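Local coordinates for protein Cd1 (Flavonifractor plautii, PDB 7D39) that probably reduces the C-ring double bond of dietary flavones and flavonols as an FMN-dependent ene-reductase, the step that initiates their breakdown by gut bacteria, at residues 76-81 with 131-136; 135-140 with 164-169. All coordinates share one frame; numbering follows the deposited sequence.

Contact 1 of 2, residues 76-81 with 131-136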
ATOM      1  N   LYS A  76     -12.220   3.727   9.966  1.00 23.00           N
ATOM      2  CA  LYS A  76     -12.254   5.087   9.431  1.00 23.77           C
ATOM      3  C   LYS A  76     -11.908   5.091   7.952  1.00 28.11           C
ATOM      4  O   LYS A  76     -12.552   5.782   7.157  1.00 29.78           O
ATOM      5  CB  LYS A  76     -11.291   6.004  10.191  1.00 22.55           C
ATOM      6  CG  LYS A  76     -11.509   6.119  11.700  1.00 29.77           C
ATOM      7  CD  LYS A  76     -12.857   6.719  12.063  1.00 33.68           C
ATOM      8  CE  LYS A  76     -13.017   8.104  11.510  1.00 35.83           C
ATOM      9  NZ  LYS A  76     -14.191   8.776  12.130  1.00 36.48           N
HETATM   10  N   MSE A  77     -10.891   4.333   7.565  1.00 22.16           N
HETATM   11  CA  MSE A  77     -10.504   4.309   6.171  1.00 24.12           C
HETATM   12  C   MSE A  77     -11.620   3.718   5.313  1.00 24.51           C
HETATM   13  O   MSE A  77     -11.846   4.172   4.200  1.00 24.54           O
HETATM   14  CB  MSE A  77      -9.215   3.530   5.991  1.00 21.36           C
HETATM   15  CG  MSE A  77      -8.050   4.166   6.703  1.00 26.11           C
HETATM   16 SE   MSE A  77      -6.446   3.032   6.733  1.00 36.16          SE
HETATM   17  CE  MSE A  77      -5.626   3.575   5.034  1.00 27.17           C
ATOM     18  N   LEU A  78     -12.337   2.725   5.849  1.00 29.56           N
ATOM     19  CA  LEU A  78     -13.408   2.089   5.086  1.00 34.78           C
ATOM     20  C   LEU A  78     -14.602   3.014   4.905  1.00 28.25           C
ATOM     21  O   LEU A  78     -15.327   2.895   3.914  1.00 34.76           O
ATOM     22  CB  LEU A  78     -13.848   0.785   5.766  1.00 32.48           C
ATOM     23  CG  LEU A  78     -12.920  -0.436   5.680  1.00 30.45           C
ATOM     24  CD1 LEU A  78     -13.388  -1.538   6.608  1.00 27.61           C
ATOM     25  CD2 LEU A  78     -12.851  -0.955   4.251  1.00 39.64           C
ATOM     26  N   ASP A  79     -14.836   3.923   5.849  1.00 27.00           N
ATOM     27  CA  ASP A  79     -15.929   4.876   5.721  1.00 31.68           C
ATOM     28  C   ASP A  79     -15.624   6.011   4.757  1.00 33.86           C
ATOM     29  O   ASP A  79     -16.542   6.757   4.410  1.00 40.51           O
ATOM     30  CB  ASP A  79     -16.289   5.482   7.080  1.00 35.66           C
ATOM     31  CG  ASP A  79     -17.164   4.572   7.926  1.00 48.32           C
ATOM     32  OD1 ASP A  79     -17.796   3.640   7.374  1.00 45.45           O
ATOM     33  OD2 ASP A  79     -17.220   4.806   9.156  1.00 54.69           O
ATOM     34  N   ALA A  80     -14.376   6.175   4.338  1.00 35.44           N
ATOM     35  CA  ALA A  80     -13.990   7.271   3.455  1.00 34.23           C
ATOM     36  C   ALA A  80     -14.141   6.863   1.997  1.00 33.26           C
ATOM     37  O   ALA A  80     -13.896   5.715   1.625  1.00 35.37           O
ATOM     38  CB  ALA A  80     -12.543   7.696   3.717  1.00 28.22           C
ATOM     39  N   ASP A  81     -14.555   7.820   1.164  1.00 28.62           N
ATOM     40  CA  ASP A  81     -14.612   7.553  -0.266  1.00 33.37           C
ATOM     41  C   ASP A  81     -13.249   7.725  -0.920  1.00 33.16           C
ATOM     42  O   ASP A  81     -12.974   7.095  -1.947  1.00 29.38           O
ATOM     43  CB  ASP A  81     -15.645   8.465  -0.934  1.00 40.14           C
ATOM     44  CG  ASP A  81     -17.025   8.366  -0.285  1.00 38.07           C
ATOM     45  OD1 ASP A  81     -17.658   7.279  -0.334  1.00 37.13           O
ATOM     46  OD2 ASP A  81     -17.487   9.381   0.272  1.00 29.19           O
ATOM     47  N   PRO A 131     -19.768  -5.245   3.924  1.00 44.45           N
ATOM     48  CA  PRO A 131     -19.880  -4.707   2.558  1.00 47.65           C
ATOM     49  C   PRO A 131     -18.838  -3.652   2.243  1.00 46.89           C
ATOM     50  O   PRO A 131     -18.275  -3.643   1.142  1.00 51.17           O
ATOM     51  CB  PRO A 131     -21.293  -4.111   2.535  1.00 47.70           C
ATOM     52  CG  PRO A 131     -22.018  -4.805   3.618  1.00 50.03           C
ATOM     53  CD  PRO A 131     -21.011  -5.087   4.687  1.00 49.44           C
ATOM     54  N   ARG A 132     -18.566  -2.755   3.191  1.00 48.39           N
ATOM     55  CA  ARG A 132     -17.592  -1.696   2.960  1.00 42.37           C
ATOM     56  C   ARG A 132     -16.276  -2.245   2.436  1.00 39.82           C
ATOM     57  O   ARG A 132     -15.613  -1.595   1.622  1.00 34.83           O
ATOM     58  CB  ARG A 132     -17.362  -0.919   4.253  1.00 40.91           C
ATOM     59  CG  ARG A 132     -18.551  -0.101   4.694  1.00 41.35           C
ATOM     60  CD  ARG A 132     -18.207   0.654   5.943  1.00 43.59           C
ATOM     61  NE  ARG A 132     -17.673  -0.257   6.947  1.00 43.10           N
ATOM     62  CZ  ARG A 132     -17.003   0.130   8.023  1.00 42.38           C
ATOM     63  NH1 ARG A 132     -16.771   1.422   8.242  1.00 42.17           N
ATOM     64  NH2 ARG A 132     -16.559  -0.778   8.876  1.00 35.32           N
ATOM     65  N   ILE A 133     -15.903  -3.455   2.860  1.00 33.19           N
ATOM     66  CA  ILE A 133     -14.566  -3.976   2.587  1.00 43.08           C
ATOM     67  C   ILE A 133     -14.307  -4.104   1.092  1.00 41.22           C
ATOM     68  O   ILE A 133     -13.179  -3.899   0.631  1.00 39.60           O
ATOM     69  CB  ILE A 133     -14.368  -5.323   3.300  1.00 48.48           C
ATOM     70  CG1 ILE A 133     -14.187  -5.089   4.796  1.00 44.67           C
ATOM     71  CG2 ILE A 133     -13.174  -6.047   2.722  1.00 48.89           C
ATOM     72  CD1 ILE A 133     -14.374  -6.338   5.613  1.00 55.34           C
ATOM     73  N   LEU A 134     -15.325  -4.477   0.316  1.00 37.65           N
ATOM     74  CA  LEU A 134     -15.158  -4.644  -1.122  1.00 34.76           C
ATOM     75  C   LEU A 134     -15.485  -3.388  -1.921  1.00 39.04           C
ATOM     76  O   LEU A 134     -15.297  -3.382  -3.140  1.00 36.34           O
ATOM     77  CB  LEU A 134     -16.025  -5.793  -1.616  1.00 30.43           C
ATOM     78  CG  LEU A 134     -15.500  -7.144  -1.153  1.00 35.03           C
ATOM     79  CD1 LEU A 134     -16.381  -8.277  -1.669  1.00 36.05           C
ATOM     80  CD2 LEU A 134     -14.071  -7.300  -1.633  1.00 39.14           C
ATOM     81  N   LYS A 135     -15.963  -2.332  -1.269  1.00 36.84           N
ATOM     82  CA  LYS A 135     -16.241  -1.066  -1.937  1.00 39.61           C
ATOM     83  C   LYS A 135     -14.992  -0.524  -2.627  1.00 35.97           C
ATOM     84  O   LYS A 135     -13.904  -0.505  -2.051  1.00 39.49           O
ATOM     85  CB  LYS A 135     -16.748  -0.059  -0.902  1.00 40.03           C
ATOM     86  CG  LYS A 135     -17.938   0.766  -1.322  1.00 56.23           C
ATOM     87  CD  LYS A 135     -17.901   2.153  -0.662  1.00 65.24           C
ATOM     88  CE  LYS A 135     -17.721   2.070   0.858  1.00 63.07           C
ATOM     89  NZ  LYS A 135     -17.476   3.404   1.499  1.00 55.54           N
ATOM     90  N   ASP A 136     -15.147  -0.080  -3.872  1.00 36.28           N
ATOM     91  CA  ASP A 136     -14.045   0.594  -4.549  1.00 37.38           C
ATOM     92  C   ASP A 136     -13.662   1.862  -3.794  1.00 32.11           C
ATOM     93  O   ASP A 136     -14.484   2.468  -3.107  1.00 40.15           O
ATOM     94  CB  ASP A 136     -14.436   0.941  -5.984  1.00 42.14           C
ATOM     95  CG  ASP A 136     -14.351  -0.253  -6.915  1.00 51.01           C
ATOM     96  OD1 ASP A 136     -13.473  -1.119  -6.710  1.00 51.61           O
ATOM     97  OD2 ASP A 136     -15.159  -0.324  -7.861  1.00 57.99           O
TER
HETATM   98  O   HOH W   1     -14.611   3.467  -0.889  1.00 39.55           O
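Arg132 reaches over Leu78 to Asp79, its guanidinium lying with a face on the leucine and an edge to the carboxylate. The Arg132 chain bends at chi3 (-52°), which lays that face on Leu78: CB of Leu78 sits 3.8 Å above the guanidinium plane of Arg132, displaced toward its rim, and the two side chains cross at about a right angle. At the edge of the same group, NH1 of Arg132 donates to OD1 of Asp79 over 2.6 Å. This salt bridge rests on that single bond; the carboxylate and guanidinium planes stand 51° apart, consistent with one prong, and NH1 meets OD1 from above the carboxylate plane. NH2 of Arg132 turns to Asp75 and Asp130 instead. Beyond the arginine, CD1 of Leu78 lies 4.1 Å from CG1 of Ile133, placing the leucine against the short helix 131-134. Lys135 NZ donates a hydrogen bond to Leu78 O, 3.3 Å long and nearly in line with the C=O bond. With NH1 paired to Asp79 and NH2 to Asp75 and Asp130, the plane of the guanidinium is probably fixed over Leu78, and its charge joins the 76-81 segment to the 131-136 segment across an apolar leucine.

Contact 2 of 2, residues 135-140 with 164-169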
ATOM      1  N   LYS A 135     -15.963  -2.332  -1.269  1.00 36.84           N
ATOM      2  CA  LYS A 135     -16.241  -1.066  -1.937  1.00 39.61           C
ATOM      3  C   LYS A 135     -14.992  -0.524  -2.627  1.00 35.97           C
ATOM      4  O   LYS A 135     -13.904  -0.505  -2.051  1.00 39.49           O
ATOM      5  CB  LYS A 135     -16.748  -0.059  -0.902  1.00 40.03           C
ATOM      6  CG  LYS A 135     -17.938   0.766  -1.322  1.00 56.23           C
ATOM      7  CD  LYS A 135     -17.901   2.153  -0.662  1.00 65.24           C
ATOM      8  CE  LYS A 135     -17.721   2.070   0.858  1.00 63.07           C
ATOM      9  NZ  LYS A 135     -17.476   3.404   1.499  1.00 55.54           N
ATOM     10  N   ASP A 136     -15.147  -0.080  -3.872  1.00 36.28           N
ATOM     11  CA  ASP A 136     -14.045   0.594  -4.549  1.00 37.38           C
ATOM     12  C   ASP A 136     -13.662   1.862  -3.794  1.00 32.11           C
ATOM     13  O   ASP A 136     -14.484   2.468  -3.107  1.00 40.15           O
ATOM     14  CB  ASP A 136     -14.436   0.941  -5.984  1.00 42.14           C
ATOM     15  CG  ASP A 136     -14.351  -0.253  -6.915  1.00 51.01           C
ATOM     16  OD1 ASP A 136     -13.473  -1.119  -6.710  1.00 51.61           O
ATOM     17  OD2 ASP A 136     -15.159  -0.324  -7.861  1.00 57.99           O
ATOM     18  N   LYS A 137     -12.398   2.266  -3.923  1.00 27.23           N
ATOM     19  CA  LYS A 137     -11.881   3.407  -3.171  1.00 31.65           C
ATOM     20  C   LYS A 137     -10.690   4.006  -3.911  1.00 30.33           C
ATOM     21  O   LYS A 137      -9.950   3.293  -4.598  1.00 28.31           O
ATOM     22  CB  LYS A 137     -11.463   3.015  -1.734  1.00 25.41           C
ATOM     23  CG  LYS A 137     -11.339   4.215  -0.780  1.00 28.73           C
ATOM     24  CD  LYS A 137     -10.937   3.809   0.630  1.00 28.55           C
ATOM     25  CE  LYS A 137     -11.846   2.726   1.199  1.00 23.72           C
ATOM     26  NZ  LYS A 137     -13.290   3.115   1.174  1.00 32.29           N
ATOM     27  N   VAL A 138     -10.512   5.327  -3.764  1.00 25.33           N
ATOM     28  CA  VAL A 138      -9.354   6.030  -4.316  1.00 25.15           C
ATOM     29  C   VAL A 138      -8.465   6.500  -3.175  1.00 25.84           C
ATOM     30  O   VAL A 138      -8.944   6.807  -2.077  1.00 24.37           O
ATOM     31  CB  VAL A 138      -9.750   7.231  -5.207  1.00 29.21           C
ATOM     32  CG1 VAL A 138     -10.426   6.765  -6.505  1.00 27.02           C
ATOM     33  CG2 VAL A 138     -10.644   8.183  -4.443  1.00 34.42           C
ATOM     34  N   ILE A 139      -7.160   6.565  -3.447  1.00 23.83           N
ATOM     35  CA  ILE A 139      -6.160   6.928  -2.451  1.00 23.45           C
ATOM     36  C   ILE A 139      -5.014   7.641  -3.155  1.00 24.21           C
ATOM     37  O   ILE A 139      -4.654   7.304  -4.286  1.00 25.56           O
ATOM     38  CB  ILE A 139      -5.651   5.693  -1.670  1.00 26.85           C
ATOM     39  CG1 ILE A 139      -4.684   6.109  -0.552  1.00 21.51           C
ATOM     40  CG2 ILE A 139      -4.995   4.680  -2.630  1.00 22.32           C
ATOM     41  CD1 ILE A 139      -4.614   5.124   0.618  1.00 20.90           C
ATOM     42  N   SER A 140      -4.448   8.634  -2.479  1.00 23.98           N
ATOM     43  CA  SER A 140      -3.260   9.325  -2.944  1.00 22.70           C
ATOM     44  C   SER A 140      -2.253   9.403  -1.809  1.00 25.40           C
ATOM     45  O   SER A 140      -2.619   9.430  -0.627  1.00 21.48           O
ATOM     46  CB  SER A 140      -3.591  10.721  -3.461  1.00 23.40           C
ATOM     47  OG  SER A 140      -4.227  10.637  -4.735  1.00 24.27           O
ATOM     48  N   PRO A 164      -5.727  -4.160  -1.179  1.00 22.06           N
ATOM     49  CA  PRO A 164      -7.150  -4.055  -1.536  1.00 22.33           C
ATOM     50  C   PRO A 164      -7.409  -3.552  -2.946  1.00 23.11           C
ATOM     51  O   PRO A 164      -8.575  -3.366  -3.308  1.00 28.54           O
ATOM     52  CB  PRO A 164      -7.681  -3.046  -0.513  1.00 22.10           C
ATOM     53  CG  PRO A 164      -6.494  -2.147  -0.278  1.00 28.73           C
ATOM     54  CD  PRO A 164      -5.297  -3.065  -0.297  1.00 21.09           C
HETATM   55  N   MSE A 165      -6.369  -3.335  -3.741  1.00 23.00           N
HETATM   56  CA  MSE A 165      -6.509  -2.801  -5.094  1.00 23.95           C
HETATM   57  C   MSE A 165      -7.257  -1.472  -5.144  1.00 24.05           C
HETATM   58  O   MSE A 165      -8.030  -1.221  -6.061  1.00 25.16           O
HETATM   59  CB  MSE A 165      -7.200  -3.819  -5.993  1.00 24.55           C
HETATM   60  CG  MSE A 165      -6.313  -4.984  -6.359  1.00 36.65           C
HETATM   61 SE   MSE A 165      -7.285  -6.382  -7.332  1.00 43.49          SE
HETATM   62  CE  MSE A 165      -7.706  -5.409  -8.966  1.00 32.30           C
ATOM     63  N   TRP A 166      -7.035  -0.621  -4.151  1.00 23.44           N
ATOM     64  CA  TRP A 166      -7.535   0.742  -4.235  1.00 24.11           C
ATOM     65  C   TRP A 166      -6.872   1.477  -5.392  1.00 27.63           C
ATOM     66  O   TRP A 166      -5.707   1.240  -5.725  1.00 26.91           O
ATOM     67  CB  TRP A 166      -7.268   1.482  -2.927  1.00 28.43           C
ATOM     68  CG  TRP A 166      -8.101   1.004  -1.806  1.00 22.84           C
ATOM     69  CD1 TRP A 166      -9.223   0.251  -1.895  1.00 23.35           C
ATOM     70  CD2 TRP A 166      -7.881   1.243  -0.418  1.00 23.55           C
ATOM     71  NE1 TRP A 166      -9.730   0.017  -0.655  1.00 23.08           N
ATOM     72  CE2 TRP A 166      -8.920   0.609   0.277  1.00 22.38           C
ATOM     73  CE3 TRP A 166      -6.915   1.943   0.305  1.00 26.53           C
ATOM     74  CZ2 TRP A 166      -9.020   0.641   1.664  1.00 21.99           C
ATOM     75  CZ3 TRP A 166      -7.014   1.978   1.682  1.00 28.30           C
ATOM     76  CH2 TRP A 166      -8.062   1.329   2.349  1.00 23.07           C
ATOM     77  N   LYS A 167      -7.616   2.393  -6.004  1.00 24.86           N
ATOM     78  CA  LYS A 167      -7.112   3.087  -7.183  1.00 25.44           C
ATOM     79  C   LYS A 167      -6.270   4.288  -6.753  1.00 24.98           C
ATOM     80  O   LYS A 167      -6.781   5.234  -6.146  1.00 28.09           O
ATOM     81  CB  LYS A 167      -8.267   3.509  -8.085  1.00 27.55           C
ATOM     82  CG  LYS A 167      -7.835   4.388  -9.252  1.00 37.14           C
ATOM     83  CD  LYS A 167      -9.022   4.803 -10.098  1.00 49.65           C
ATOM     84  CE  LYS A 167      -9.497   3.679 -11.014  1.00 55.47           C
ATOM     85  NZ  LYS A 167     -10.989   3.574 -11.041  1.00 54.92           N
ATOM     86  N   VAL A 168      -4.978   4.249  -7.069  1.00 26.65           N
ATOM     87  CA  VAL A 168      -4.066   5.337  -6.735  1.00 29.32           C
ATOM     88  C   VAL A 168      -4.307   6.515  -7.670  1.00 27.62           C
ATOM     89  O   VAL A 168      -4.345   6.359  -8.891  1.00 26.03           O
ATOM     90  CB  VAL A 168      -2.610   4.851  -6.820  1.00 25.87           C
ATOM     91  CG1 VAL A 168      -1.619   5.972  -6.473  1.00 23.57           C
ATOM     92  CG2 VAL A 168      -2.389   3.680  -5.893  1.00 23.12           C
ATOM     93  N   ILE A 169      -4.441   7.714  -7.106  1.00 27.42           N
ATOM     94  CA  ILE A 169      -4.613   8.875  -7.969  1.00 25.97           C
ATOM     95  C   ILE A 169      -3.300   9.640  -8.106  1.00 33.22           C
ATOM     96  O   ILE A 169      -2.814   9.864  -9.224  1.00 31.89           O
ATOM     97  CB  ILE A 169      -5.757   9.773  -7.471  1.00 26.66           C
ATOM     98  CG1 ILE A 169      -7.033   8.944  -7.295  1.00 26.44           C
ATOM     99  CG2 ILE A 169      -5.984  10.944  -8.434  1.00 27.28           C
ATOM    100  CD1 ILE A 169      -7.599   8.362  -8.594  1.00 27.40           C
TER
HETATM  101  O   HOH W   2     -12.165  -1.398  -0.295  1.00 34.08           O
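Lys137 sends CG anti to its backbone N (chi1 -162°) and then bends at chi3 and chi4, while Trp166 has CG anti to its carbonyl carbon (chi1 -70°); together these torsions bring the lysine's aliphatic chain alongside the indole, both side chains pointing the same way. CB of Lys137 stands 3.7 Å from the centroid of the five-membered ring of Trp166, only 18° off the ring normal, a CH-pi contact over the face. Farther along, CE of Lys137 comes within 3.5 Å of CZ2 of Trp166, and the ammonium continues past the ring to Ala80 O. The opposite face is covered by CG of Pro164, 3.6 Å above the plane and over its centre, which sandwiches the indole between a lysine chain and a proline. Water 2 lies in the ring plane, accepting from NE1 of Trp166 at 2.8 Å and donating to Lys135 O, so the buried indole N-H is satisfied. CD1 of Ile139 meets the six-membered ring at its edge.

Past the tryptophan the backbones pair as parallel strands. Lys167 N donates to Lys137 O, Ile139 N to Lys167 O at 3.0 Å, and Ile169 N to Ile139 O at 2.9 Å. On one face of the sheet Val138 CB touches Ile169 CG1 at 3.8 Å, beneath helix 184-202; on the other, CG2 of Ile139 packs against CB of Trp166. Met165, with positive phi, is the C-prime residue of a Schellman motif that ends helix 153-162 and turns the chain into strand 167-174. Strand 138-144, that helix and strand 167-174 form a beta-alpha-beta unit, its strands the outermost pair on one side of the five parallel strands, whose 2-1-3-4-5 order is the flavodoxin-like fold.

Overall arrangement
Contacts 1 and 2 lie with their centres about 10 Å apart and run into each other through Lys135 and Asp136, which belong to both. Lys137 makes the direct link: its NZ is 2.7 Å from Ala80 O, a probable hydrogen bond, and its CE is 3.3 Å from Met77 O, so the lysine that covers Trp166 in contact 2 ends on the 76-81 segment of contact 1. Chain order carries the join onward, from helix 131-134 into strand 138-144, beside strand 82-88 in the parallel sheet. Both contacts belong to the NADPH-dependent FMN reductase-like part of the chain, the flavodoxin-like domain that binds FMN; neither is assigned a role in holding the cofactor.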